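Local coordinates for protein hydrogenase maturation factor (Thermoanaerobacter tengcongensis, PDB 3VTI) that probably carries out the ATP-dependent dehydration of a carbamoyl group received from HypF, yielding the nitrile used in maturation of [NiFe]-hydrogenases, at residues C[56-61]-C[98-103]; C[65-70]-C[183-188]; C[87-92]-C[118-123]; C[37-42]-C[158-163]. All blocks are in the same frame, centred on the assembly; numbering follows the deposited sequence.

Contact 1 (C[56-61]-C[98-103]). With MG (magnesium ion), chain K.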
loop_
_atom_site.group_PDB
_atom_site.type_symbol
_atom_site.label_atom_id
_atom_site.label_comp_id
_atom_site.label_asym_id
_atom_site.label_seq_id
_atom_site.Cartn_x
_atom_site.Cartn_y
_atom_site.Cartn_z
ATOM N N GLY C 56 -9.512 9.127 11.329
ATOM C CA GLY C 56 -8.268 9.881 11.234
ATOM C C GLY C 56 -8.380 11.121 10.376
ATOM O O GLY C 56 -7.854 12.174 10.712
ATOM N N THR C 57 -9.067 10.986 9.253
ATOM C CA THR C 57 -9.257 12.096 8.337
ATOM C C THR C 57 -10.365 13.041 8.794
ATOM O O THR C 57 -10.284 14.251 8.567
ATOM C CB THR C 57 -9.516 11.583 6.933
ATOM O OG1 THR C 57 -8.304 11.007 6.431
ATOM C CG2 THR C 57 -9.968 12.707 6.016
ATOM N N VAL C 58 -11.389 12.498 9.447
ATOM C CA VAL C 58 -12.415 13.328 10.055
ATOM C C VAL C 58 -11.745 14.202 11.114
ATOM O O VAL C 58 -11.980 15.408 11.187
ATOM C CB VAL C 58 -13.556 12.461 10.665
ATOM C CG1 VAL C 58 -14.403 13.265 11.681
ATOM C CG2 VAL C 58 -14.432 11.855 9.554
ATOM N N ASN C 59 -10.871 13.588 11.903
ATOM C CA ASN C 59 -10.143 14.292 12.942
ATOM C C ASN C 59 -9.233 15.378 12.376
ATOM O O ASN C 59 -9.322 16.549 12.787
ATOM C CB ASN C 59 -9.390 13.303 13.830
ATOM C CG ASN C 59 -10.342 12.385 14.610
ATOM O OD1 ASN C 59 -11.534 12.698 14.776
ATOM N ND2 ASN C 59 -9.821 11.252 15.090
ATOM N N ASP C 60 -8.390 14.992 11.412
ATOM C CA ASP C 60 -7.457 15.915 10.777
ATOM C C ASP C 60 -8.204 17.104 10.164
ATOM O O ASP C 60 -7.721 18.229 10.216
ATOM C CB ASP C 60 -6.617 15.199 9.708
ATOM C CG ASP C 60 -5.444 14.403 10.292
ATOM O OD1 ASP C 60 -4.667 14.939 11.112
ATOM O OD2 ASP C 60 -5.265 13.228 9.882
ATOM N N ALA C 61 -9.392 16.848 9.608
ATOM C CA ALA C 61 -10.190 17.878 8.953
ATOM C C ALA C 61 -10.865 18.846 9.939
ATOM O O ALA C 61 -11.401 19.887 9.527
ATOM C CB ALA C 61 -11.225 17.245 8.034
ATOM N N LYS C 98 -21.154 7.890 9.229
ATOM C CA LYS C 98 -22.488 8.147 9.753
ATOM C C LYS C 98 -22.425 8.807 11.137
ATOM O O LYS C 98 -23.103 9.798 11.375
ATOM C CB LYS C 98 -23.282 6.843 9.811
ATOM C CG LYS C 98 -24.774 7.005 9.592
ATOM C CD LYS C 98 -25.385 5.735 8.995
ATOM C CE LYS C 98 -25.967 4.832 10.071
ATOM N NZ LYS C 98 -27.334 5.282 10.448
ATOM N N GLU C 99 -21.599 8.258 12.029
ATOM C CA GLU C 99 -21.416 8.801 13.373
ATOM C C GLU C 99 -20.797 10.191 13.318
ATOM O O GLU C 99 -21.223 11.096 14.042
ATOM C CB GLU C 99 -20.537 7.883 14.224
ATOM C CG GLU C 99 -20.570 8.217 15.722
ATOM C CD GLU C 99 -19.325 7.760 16.489
ATOM O OE1 GLU C 99 -18.765 6.680 16.179
ATOM O OE2 GLU C 99 -18.913 8.491 17.416
ATOM N N ALA C 100 -19.803 10.361 12.451
ATOM C CA ALA C 100 -19.161 11.658 12.275
ATOM C C ALA C 100 -20.045 12.679 11.544
ATOM O O ALA C 100 -19.710 13.856 11.496
ATOM C CB ALA C 100 -17.824 11.498 11.567
ATOM N N GLY C 101 -21.169 12.232 10.985
ATOM C CA GLY C 101 -22.063 13.119 10.236
ATOM C C GLY C 101 -21.410 13.607 8.955
ATOM O O GLY C 101 -21.597 14.755 8.545
ATOM N N VAL C 102 -20.647 12.714 8.331
ATOM C CA VAL C 102 -19.819 13.011 7.179
ATOM C C VAL C 102 -20.233 12.094 6.013
ATOM O O VAL C 102 -20.862 11.047 6.231
ATOM C CB VAL C 102 -18.327 12.824 7.572
ATOM C CG1 VAL C 102 -17.658 11.650 6.834
ATOM C CG2 VAL C 102 -17.559 14.108 7.380
ATOM N N LYS C 103 -19.910 12.493 4.783
ATOM C CA LYS C 103 -20.229 11.678 3.609
ATOM C C LYS C 103 -19.034 11.461 2.694
ATOM O O LYS C 103 -18.304 12.405 2.384
ATOM C CB LYS C 103 -21.363 12.302 2.807
ATOM C CG LYS C 103 -22.728 12.057 3.389
ATOM C CD LYS C 103 -23.781 12.895 2.675
ATOM C CE LYS C 103 -25.179 12.530 3.140
ATOM N NZ LYS C 103 -26.166 13.508 2.613
HETATM MG MG MG K . -3.212 14.928 12.551
HETATM O O HOH W 1 -1.641 15.667 10.901
#

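Contact 2 (C[65-70]-C[183-188])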
loop_
_atom_site.group_PDB
_atom_site.type_symbol
_atom_site.label_atom_id
_atom_site.label_comp_id
_atom_site.label_asym_id
_atom_site.label_seq_id
_atom_site.Cartn_x
_atom_site.Cartn_y
_atom_site.Cartn_z
ATOM N N GLY C 65 -10.270 23.846 13.482
ATOM C CA GLY C 65 -11.466 24.528 14.012
ATOM C C GLY C 65 -12.633 24.422 13.045
ATOM O O GLY C 65 -13.294 25.425 12.713
ATOM N N ALA C 66 -12.889 23.197 12.590
ATOM C CA ALA C 66 -13.777 22.983 11.461
ATOM C C ALA C 66 -14.712 21.798 11.635
ATOM O O ALA C 66 -14.403 20.841 12.350
ATOM C CB ALA C 66 -12.966 22.838 10.177
ATOM N N LYS C 67 -15.871 21.905 10.988
ATOM C CA LYS C 67 -16.809 20.810 10.836
ATOM C C LYS C 67 -16.443 20.049 9.560
ATOM O O LYS C 67 -16.534 20.607 8.463
ATOM C CB LYS C 67 -18.232 21.357 10.732
ATOM C CG LYS C 67 -19.290 20.308 10.424
ATOM C CD LYS C 67 -20.699 20.851 10.618
ATOM C CE LYS C 67 -21.719 19.715 10.585
ATOM N NZ LYS C 67 -21.268 18.539 11.403
ATOM N N PRO C 68 -16.022 18.780 9.689
ATOM C CA PRO C 68 -15.749 18.006 8.483
ATOM C C PRO C 68 -17.058 17.589 7.827
ATOM O O PRO C 68 -18.016 17.288 8.533
ATOM C CB PRO C 68 -14.988 16.788 9.015
ATOM C CG PRO C 68 -15.476 16.615 10.397
ATOM C CD PRO C 68 -15.803 17.992 10.916
ATOM N N LEU C 69 -17.094 17.578 6.496
ATOM C CA LEU C 69 -18.325 17.283 5.756
ATOM C C LEU C 69 -18.169 16.177 4.714
ATOM O O LEU C 69 -19.015 15.285 4.618
ATOM C CB LEU C 69 -18.863 18.542 5.063
ATOM C CG LEU C 69 -19.425 19.726 5.855
ATOM C CD1 LEU C 69 -19.558 20.943 4.939
ATOM C CD2 LEU C 69 -20.774 19.397 6.512
ATOM N N PHE C 70 -17.098 16.249 3.928
ATOM C CA PHE C 70 -16.933 15.372 2.776
ATOM C C PHE C 70 -15.596 14.679 2.789
ATOM O O PHE C 70 -14.582 15.263 3.199
ATOM C CB PHE C 70 -17.117 16.146 1.473
ATOM C CG PHE C 70 -18.403 16.927 1.417
ATOM C CD1 PHE C 70 -19.638 16.269 1.419
ATOM C CD2 PHE C 70 -18.387 18.319 1.382
ATOM C CE1 PHE C 70 -20.837 16.995 1.374
ATOM C CE2 PHE C 70 -19.577 19.049 1.329
ATOM C CZ PHE C 70 -20.802 18.387 1.328
ATOM N N LEU C 183 -16.682 16.439 19.635
ATOM C CA LEU C 183 -15.993 17.034 20.768
ATOM C C LEU C 183 -15.376 18.394 20.403
ATOM O O LEU C 183 -15.479 19.365 21.164
ATOM C CB LEU C 183 -14.930 16.067 21.296
ATOM C CG LEU C 183 -14.002 16.481 22.441
ATOM C CD1 LEU C 183 -13.746 15.323 23.367
ATOM C CD2 LEU C 183 -12.699 16.986 21.892
ATOM N N ILE C 184 -14.740 18.449 19.238
ATOM C CA ILE C 184 -14.146 19.682 18.727
ATOM C C ILE C 184 -15.217 20.767 18.493
ATOM O O ILE C 184 -15.019 21.937 18.842
ATOM C CB ILE C 184 -13.279 19.385 17.476
ATOM C CG1 ILE C 184 -12.045 18.572 17.895
ATOM C CG2 ILE C 184 -12.844 20.660 16.783
ATOM C CD1 ILE C 184 -11.272 17.914 16.747
ATOM N N GLU C 185 -16.363 20.368 17.948
ATOM C CA GLU C 185 -17.483 21.288 17.772
ATOM C C GLU C 185 -17.881 21.980 19.096
ATOM O O GLU C 185 -18.182 23.180 19.115
ATOM C CB GLU C 185 -18.686 20.563 17.150
ATOM C CG GLU C 185 -19.893 21.478 16.856
ATOM C CD GLU C 185 -21.077 20.726 16.251
ATOM O OE1 GLU C 185 -21.109 20.537 15.010
ATOM O OE2 GLU C 185 -21.973 20.322 17.022
ATOM N N LYS C 186 -17.883 21.226 20.194
ATOM C CA LYS C 186 -18.235 21.793 21.504
ATOM C C LYS C 186 -17.111 22.667 22.057
ATOM O O LYS C 186 -17.366 23.594 22.817
ATOM C CB LYS C 186 -18.618 20.704 22.522
ATOM C CG LYS C 186 -19.872 19.917 22.165
ATOM C CD LYS C 186 -20.133 18.793 23.167
ATOM C CE LYS C 186 -20.919 19.288 24.382
ATOM N NZ LYS C 186 -20.747 18.386 25.561
ATOM N N LEU C 187 -15.875 22.360 21.680
ATOM C CA LEU C 187 -14.734 23.178 22.075
ATOM C C LEU C 187 -14.732 24.493 21.317
ATOM O O LEU C 187 -14.406 25.527 21.878
ATOM C CB LEU C 187 -13.410 22.440 21.845
ATOM C CG LEU C 187 -12.905 21.500 22.936
ATOM C CD1 LEU C 187 -11.760 20.627 22.419
ATOM C CD2 LEU C 187 -12.471 22.261 24.190
ATOM N N MET C 188 -15.106 24.440 20.041
ATOM C CA MET C 188 -15.081 25.613 19.180
ATOM C C MET C 188 -16.141 26.643 19.568
ATOM O O MET C 188 -16.231 27.714 18.961
ATOM C CB MET C 188 -15.179 25.217 17.703
ATOM C CG MET C 188 -13.945 24.456 17.153
ATOM S SD MET C 188 -12.310 25.013 17.728
ATOM C CE MET C 188 -12.223 26.692 17.092
HETATM O O HOH W 2 -18.880 18.336 13.697
#

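Contact 3 (C[87-92]-C[118-123])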
loop_
_atom_site.group_PDB
_atom_site.type_symbol
_atom_site.label_atom_id
_atom_site.label_comp_id
_atom_site.label_asym_id
_atom_site.label_seq_id
_atom_site.Cartn_x
_atom_site.Cartn_y
_atom_site.Cartn_z
ATOM N N LYS C 87 -15.919 -6.438 2.941
ATOM C CA LYS C 87 -17.260 -6.032 3.351
ATOM C C LYS C 87 -17.270 -5.501 4.785
ATOM O O LYS C 87 -18.003 -4.568 5.098
ATOM C CB LYS C 87 -18.251 -7.191 3.203
ATOM C CG LYS C 87 -18.597 -7.542 1.760
ATOM C CD LYS C 87 -19.754 -8.521 1.680
ATOM C CE LYS C 87 -20.098 -8.848 0.229
ATOM N NZ LYS C 87 -21.210 -9.830 0.112
ATOM N N LYS C 88 -16.446 -6.098 5.643
ATOM C CA LYS C 88 -16.309 -5.668 7.036
ATOM C C LYS C 88 -15.632 -4.298 7.153
ATOM O O LYS C 88 -16.042 -3.462 7.961
ATOM C CB LYS C 88 -15.532 -6.707 7.857
ATOM C CG LYS C 88 -16.346 -7.917 8.276
ATOM C CD LYS C 88 -15.465 -9.133 8.598
ATOM C CE LYS C 88 -14.920 -9.101 10.026
ATOM N NZ LYS C 88 -14.236 -10.385 10.366
ATOM N N ILE C 89 -14.596 -4.083 6.349
ATOM C CA ILE C 89 -13.873 -2.813 6.321
ATOM C C ILE C 89 -14.785 -1.689 5.843
ATOM O O ILE C 89 -14.891 -0.645 6.492
ATOM C CB ILE C 89 -12.602 -2.911 5.439
ATOM C CG1 ILE C 89 -11.540 -3.758 6.141
ATOM C CG2 ILE C 89 -12.049 -1.526 5.097
ATOM C CD1 ILE C 89 -10.443 -4.238 5.226
ATOM N N VAL C 90 -15.459 -1.932 4.720
ATOM C CA VAL C 90 -16.345 -0.953 4.101
ATOM C C VAL C 90 -17.502 -0.584 5.043
ATOM O O VAL C 90 -17.797 0.600 5.229
ATOM C CB VAL C 90 -16.836 -1.452 2.705
ATOM C CG1 VAL C 90 -17.804 -0.480 2.070
ATOM C CG2 VAL C 90 -15.645 -1.649 1.771
ATOM N N LYS C 91 -18.129 -1.600 5.641
ATOM C CA LYS C 91 -19.156 -1.416 6.675
ATOM C C LYS C 91 -18.683 -0.510 7.822
ATOM O O LYS C 91 -19.394 0.419 8.214
ATOM C CB LYS C 91 -19.591 -2.777 7.232
ATOM C CG LYS C 91 -20.832 -2.756 8.126
ATOM C CD LYS C 91 -21.047 -4.112 8.774
ATOM C CE LYS C 91 -22.428 -4.226 9.419
ATOM N NZ LYS C 91 -22.520 -3.414 10.670
ATOM N N SER C 92 -17.489 -0.794 8.350
ATOM C CA SER C 92 -16.882 0.020 9.406
ATOM C C SER C 92 -16.668 1.469 8.977
ATOM O O SER C 92 -16.844 2.388 9.773
ATOM C CB SER C 92 -15.554 -0.575 9.845
ATOM O OG SER C 92 -15.755 -1.762 10.573
ATOM N N ASP C 118 0.654 -5.778 0.717
ATOM C CA ASP C 118 0.200 -6.648 1.803
ATOM C C ASP C 118 -1.291 -6.401 2.077
ATOM O O ASP C 118 -1.660 -5.541 2.877
ATOM C CB ASP C 118 1.046 -6.446 3.073
ATOM C CG ASP C 118 0.848 -7.562 4.119
ATOM O OD1 ASP C 118 0.256 -8.614 3.799
ATOM O OD2 ASP C 118 1.302 -7.382 5.277
ATOM N N ARG C 119 -2.129 -7.155 1.368
ATOM C CA ARG C 119 -3.572 -7.222 1.600
ATOM C C ARG C 119 -4.358 -5.996 1.138
ATOM O O ARG C 119 -5.073 -6.080 0.140
ATOM C CB ARG C 119 -3.895 -7.553 3.060
ATOM C CG ARG C 119 -3.368 -8.889 3.581
ATOM C CD ARG C 119 -3.565 -8.873 5.076
ATOM N NE ARG C 119 -2.970 -9.995 5.778
ATOM C CZ ARG C 119 -2.015 -9.904 6.703
ATOM N NH1 ARG C 119 -1.507 -8.734 7.050
ATOM N NH2 ARG C 119 -1.558 -11.015 7.280
ATOM N N ILE C 120 -4.234 -4.872 1.852
ATOM C CA ILE C 120 -5.016 -3.664 1.549
ATOM C C ILE C 120 -4.490 -2.393 2.229
ATOM O O ILE C 120 -4.237 -2.382 3.438
ATOM C CB ILE C 120 -6.530 -3.864 1.897
ATOM C CG1 ILE C 120 -7.364 -2.633 1.521
ATOM C CG2 ILE C 120 -6.715 -4.233 3.374
ATOM C CD1 ILE C 120 -8.861 -2.899 1.462
ATOM N N PHE C 121 -4.311 -1.333 1.441
ATOM C CA PHE C 121 -4.101 0.019 1.978
ATOM C C PHE C 121 -5.277 0.907 1.614
ATOM O O PHE C 121 -5.935 0.695 0.593
ATOM C CB PHE C 121 -2.809 0.664 1.457
ATOM C CG PHE C 121 -1.559 -0.092 1.809
ATOM C CD1 PHE C 121 -1.405 -0.677 3.061
ATOM C CD2 PHE C 121 -0.525 -0.197 0.897
ATOM C CE1 PHE C 121 -0.259 -1.367 3.386
ATOM C CE2 PHE C 121 0.629 -0.886 1.216
ATOM C CZ PHE C 121 0.763 -1.476 2.456
ATOM N N ILE C 122 -5.534 1.903 2.455
ATOM C CA ILE C 122 -6.588 2.865 2.202
ATOM C C ILE C 122 -6.081 4.295 2.398
ATOM O O ILE C 122 -5.416 4.605 3.395
ATOM C CB ILE C 122 -7.823 2.602 3.102
ATOM C CG1 ILE C 122 -8.342 1.173 2.887
ATOM C CG2 ILE C 122 -8.933 3.604 2.808
ATOM C CD1 ILE C 122 -9.164 0.625 4.045
ATOM N N ASN C 123 -6.396 5.161 1.440
ATOM C CA ASN C 123 -6.190 6.584 1.609
ATOM C C ASN C 123 -7.516 7.319 1.689
ATOM O O ASN C 123 -8.438 7.033 0.925
ATOM C CB ASN C 123 -5.338 7.167 0.481
ATOM C CG ASN C 123 -5.117 8.664 0.642
ATOM O OD1 ASN C 123 -6.012 9.467 0.377
ATOM N ND2 ASN C 123 -3.934 9.043 1.113
#

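Contact 4 (C[37-42]-C[158-163])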
loop_
_atom_site.group_PDB
_atom_site.type_symbol
_atom_site.label_atom_id
_atom_site.label_comp_id
_atom_site.label_asym_id
_atom_site.label_seq_id
_atom_site.Cartn_x
_atom_site.Cartn_y
_atom_site.Cartn_z
ATOM N N PHE C 37 -3.376 4.823 5.234
ATOM C CA PHE C 37 -3.537 3.939 6.382
ATOM C C PHE C 37 -3.024 2.540 6.061
ATOM O O PHE C 37 -3.558 1.848 5.189
ATOM C CB PHE C 37 -4.998 3.932 6.820
ATOM C CG PHE C 37 -5.471 5.273 7.304
ATOM C CD1 PHE C 37 -5.431 5.588 8.661
ATOM C CD2 PHE C 37 -5.911 6.239 6.399
ATOM C CE1 PHE C 37 -5.833 6.825 9.116
ATOM C CE2 PHE C 37 -6.314 7.482 6.846
ATOM C CZ PHE C 37 -6.279 7.778 8.211
ATOM N N THR C 38 -1.972 2.143 6.765
ATOM C CA THR C 38 -1.190 0.965 6.405
ATOM C C THR C 38 -1.038 0.010 7.594
ATOM O O THR C 38 -0.160 -0.843 7.610
ATOM C CB THR C 38 0.206 1.382 5.896
ATOM O OG1 THR C 38 0.854 2.172 6.897
ATOM C CG2 THR C 38 0.099 2.209 4.625
ATOM N N VAL C 39 -1.918 0.161 8.577
ATOM C CA VAL C 39 -1.882 -0.604 9.819
ATOM C C VAL C 39 -1.986 -2.126 9.588
ATOM O O VAL C 39 -2.817 -2.587 8.812
ATOM C CB VAL C 39 -3.013 -0.122 10.769
ATOM C CG1 VAL C 39 -4.392 -0.483 10.205
ATOM C CG2 VAL C 39 -2.844 -0.689 12.169
ATOM N N LYS C 40 -1.111 -2.878 10.257
ATOM C CA LYS C 40 -1.243 -4.330 10.395
ATOM C C LYS C 40 -1.222 -4.672 11.891
ATOM O O LYS C 40 -0.341 -4.199 12.623
ATOM C CB LYS C 40 -0.127 -5.085 9.658
ATOM C CG LYS C 40 -0.221 -5.081 8.123
ATOM C CD LYS C 40 -1.625 -5.425 7.622
ATOM C CE LYS C 40 -1.676 -5.567 6.117
ATOM N NZ LYS C 40 -1.204 -4.368 5.393
ATOM N N PRO C 41 -2.190 -5.485 12.357
ATOM C CA PRO C 41 -3.215 -6.176 11.578
ATOM C C PRO C 41 -4.391 -5.270 11.196
ATOM O O PRO C 41 -4.602 -4.231 11.818
ATOM C CB PRO C 41 -3.677 -7.281 12.529
ATOM C CG PRO C 41 -3.493 -6.697 13.895
ATOM C CD PRO C 41 -2.400 -5.649 13.808
ATOM N N LEU C 42 -5.149 -5.670 10.185
ATOM C CA LEU C 42 -6.254 -4.865 9.672
ATOM C C LEU C 42 -7.419 -4.813 10.651
ATOM O O LEU C 42 -8.194 -3.857 10.648
ATOM C CB LEU C 42 -6.738 -5.426 8.335
ATOM C CG LEU C 42 -5.687 -5.643 7.245
ATOM C CD1 LEU C 42 -6.213 -6.596 6.190
ATOM C CD2 LEU C 42 -5.226 -4.323 6.632
ATOM N N MET C 158 -0.373 0.958 21.876
ATOM C CA MET C 158 -0.152 -0.274 22.613
ATOM C C MET C 158 -1.072 -1.401 22.142
ATOM O O MET C 158 -0.681 -2.561 22.152
ATOM C CB MET C 158 -0.255 -0.052 24.123
ATOM C CG MET C 158 0.204 -1.246 24.963
ATOM S SD MET C 158 1.824 -1.940 24.512
ATOM C CE MET C 158 2.930 -0.722 25.219
ATOM N N ALA C 159 -2.279 -1.057 21.710
ATOM C CA ALA C 159 -3.239 -2.061 21.252
ATOM C C ALA C 159 -2.771 -2.795 19.995
ATOM O O ALA C 159 -2.763 -4.027 19.971
ATOM C CB ALA C 159 -4.634 -1.441 21.042
ATOM N N VAL C 160 -2.371 -2.052 18.962
ATOM C CA VAL C 160 -1.906 -2.690 17.728
ATOM C C VAL C 160 -0.557 -3.388 17.930
ATOM O O VAL C 160 -0.343 -4.461 17.389
ATOM C CB VAL C 160 -1.938 -1.754 16.468
ATOM C CG1 VAL C 160 -3.084 -0.755 16.558
ATOM C CG2 VAL C 160 -0.615 -1.037 16.249
ATOM N N MET C 161 0.325 -2.796 18.733
ATOM C CA MET C 161 1.563 -3.451 19.180
ATOM C C MET C 161 1.282 -4.841 19.771
ATOM O O MET C 161 1.894 -5.830 19.377
ATOM C CB MET C 161 2.269 -2.558 20.213
ATOM C CG MET C 161 3.379 -3.212 21.032
ATOM S SD MET C 161 5.035 -2.588 20.681
ATOM C CE MET C 161 4.946 -0.909 21.293
ATOM N N SER C 162 0.338 -4.894 20.706
ATOM C CA SER C 162 -0.045 -6.121 21.393
ATOM C C SER C 162 -0.589 -7.187 20.441
ATOM O O SER C 162 -0.238 -8.361 20.545
ATOM C CB SER C 162 -1.082 -5.812 22.473
ATOM O OG SER C 162 -1.547 -7.005 23.071
ATOM N N ALA C 163 -1.452 -6.766 19.522
ATOM C CA ALA C 163 -2.029 -7.672 18.544
ATOM C C ALA C 163 -1.013 -8.087 17.480
ATOM O O ALA C 163 -0.946 -9.254 17.118
ATOM C CB ALA C 163 -3.258 -7.036 17.905
#

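Contact 1 (C[56-61]-C[98-103])
Val-58, on helix 49-60, opens its two-methyl fork over the CB of Ala-100, in a contact inside the PurM-like N-terminal domain between that helix and the C-terminal end of helix 83-100 with the residues that follow it. CG1 lies anti to the backbone N (chi1 162°) and CG2 anti to the carbonyl carbon, an arrangement that brings both branches to the same alanine: CG1 stands 3.9 Å and CG2 4.0 Å from Ala-100 CB. The CG2 branch serves a second partner as well, approaching CG1 of Val-102 at 4.2 Å. Between these partners Gly-101 ends the helix in a Schellman motif with positive phi, and the extended Val-102 then directs its side chain back at the same valine. Pro-179 packs on both Val-58 and Ala-100, while Pro-68 of strand 66-78 also touches Val-58, and all three residues of the contact are buried. The example illustrates how one helical turn can serve two purposes. Val-58 faces the hydrophobic packing, whereas Asp-60, two residues on, sends its carboxylate elsewhere, to a magnesium ion shared with Asp-22 and Asp-199. There Asp-60 OD1 binds the magnesium ion at 2.0 Å.

Contact 2 (C[65-70]-C[183-188])
Gly-65 and Met-188 make the apolar part of a joint between the two halves of the chain, the loop residue just before strand 66-78 in the N-terminal domain meeting the residue just after helix 181-187 in the C-terminal one. The methionine chain is folded at chi2 (-39°) and chi3 (-63°), and so lies along the glycine instead of reaching past it: SD and CE each stand 3.8 Å from Gly-65 CA, and CG follows at 4.0 Å from that atom. Gly-65 has a positive phi (89°), a backbone shape suited to a residue without CB, and its bare CA lets the methionine close in. Behind this pair, Met-188 also packs on Ile-194 and Leu-197 of strand 194-198.

The polar part lies one helical turn back. Lys-67 and Glu-185 run side by side and point the same way, each with CG anti to its own backbone N, but their charged ends remain apart: Lys-67 NZ is 4.1 Å from Glu-185 OE1, too far for a direct bond. A water set to one side of the pair touches both, accepting a weak bond from Lys-67 NZ (3.3 Å) and probably giving a weak one to Glu-185 OE1 (3.4 Å). The same carboxylate oxygen is hydrogen-bonded to Tyr-131 OH, and Lys-67 packs on that tyrosine.

The domains therefore meet here through a small van der Waals contact and two opposite charges that attract without bonding directly; with OE1 also held by the tyrosine, any electrostatic contribution is probably modest.

Contact 3 (C[87-92]-C[118-123])
Ile-89 projects from helix 83-100 toward Ile-120 and Ile-122, two residues on one face of strand 120-130, a case of helix-on-sheet packing in the alpha/beta N-terminal domain of the PurM-like fold. The interaction across the contact is wholly apolar, and each partner is met differently. With CG1 anti to the carbonyl carbon (chi1 -72°), Ile-89 separates its two arms: the long arm runs toward Ile-120 and the branch methyl toward Ile-122. The first pair reach for each other tip to tip, Ile-89 CD1 coming to 4.2 Å from Ile-120 CG2. Ile-89 and Ile-122 instead lie alongside, running opposite ways. Ile-49 of helix 49-60 touches both of these residues, so that a second helix shares this core.

A charged pair lies beside the contact, just before the strand. Arg-119 NH1 and Asp-118 OD2 form a salt bridge of 3.6 Å; with the carboxylate set over the face of the guanidinium, the attraction is one of charge and not of a directed N-H bond. The backbone of Asp-118 bonds to the second subunit.

In the buried core, the closest approach is that of two methyl groups: Ile-89 CG2 lies 3.7 Å from Ile-122 CD1.

Contact 4 (C[37-42]-C[158-163])
Pro-41 and Val-160 are the residues whose CA atoms come nearest, 7.2 Å apart, where the loop between strands 30-37 and 43-44 crosses to helix 155-164. This is loop-on-helix packing between the N-terminal and C-terminal domains of the PurM-like fold. From Val-39 to Pro-41 the loop is extended, and the peptide bond between Lys-40 and Pro-41 is cis. The helix opposite is regular, with Ala-163 N bonded to Ala-159 O, and it presents Val-160 and Ala-163, one turn apart, to the loop.

The side chains pair off across the interface. Val-39, placed at chi1 68° with its CG2 branch anti to the backbone N, directs that branch at Val-160 CG1, 4.4 Å away, a light touch. Val-39 also packs on Ile-49 and Leu-52 of helix 49-60, which places it between two helices. The proline ring reaches further along the helix, and its CD lies near the carbonyl oxygen of Val-160. Met-161, on another side of the helix, packs against the chain of another protein in the complex. The tighter of the side-chain approaches is that of Pro-41 CG to Ala-163 CB, at 4.0 Å.

Contacts 1 and 3 belong to one helix, 83-100, held at two places about 16 Å apart between centres, whereas contacts 2 and 4 join the two domains on opposite sides of the chain's centre. Backbone hydrogen bonds join neighbouring contacts: Lys-103 N probably bonds to Leu-69 O at 2.9 Å, tying contact 1 to contact 2, and Ile-122 O probably accepts from Phe-37 N at 2.8 Å, tying contact 3 to contact 4. Phe-37 also packs on Thr-57, linking contact 4 to contact 1. The magnesium site belongs to contact 1 through Asp-60; Gly-65 of contact 2 is about 13 Å from the ion, and contacts 3 and 4 lie away from it.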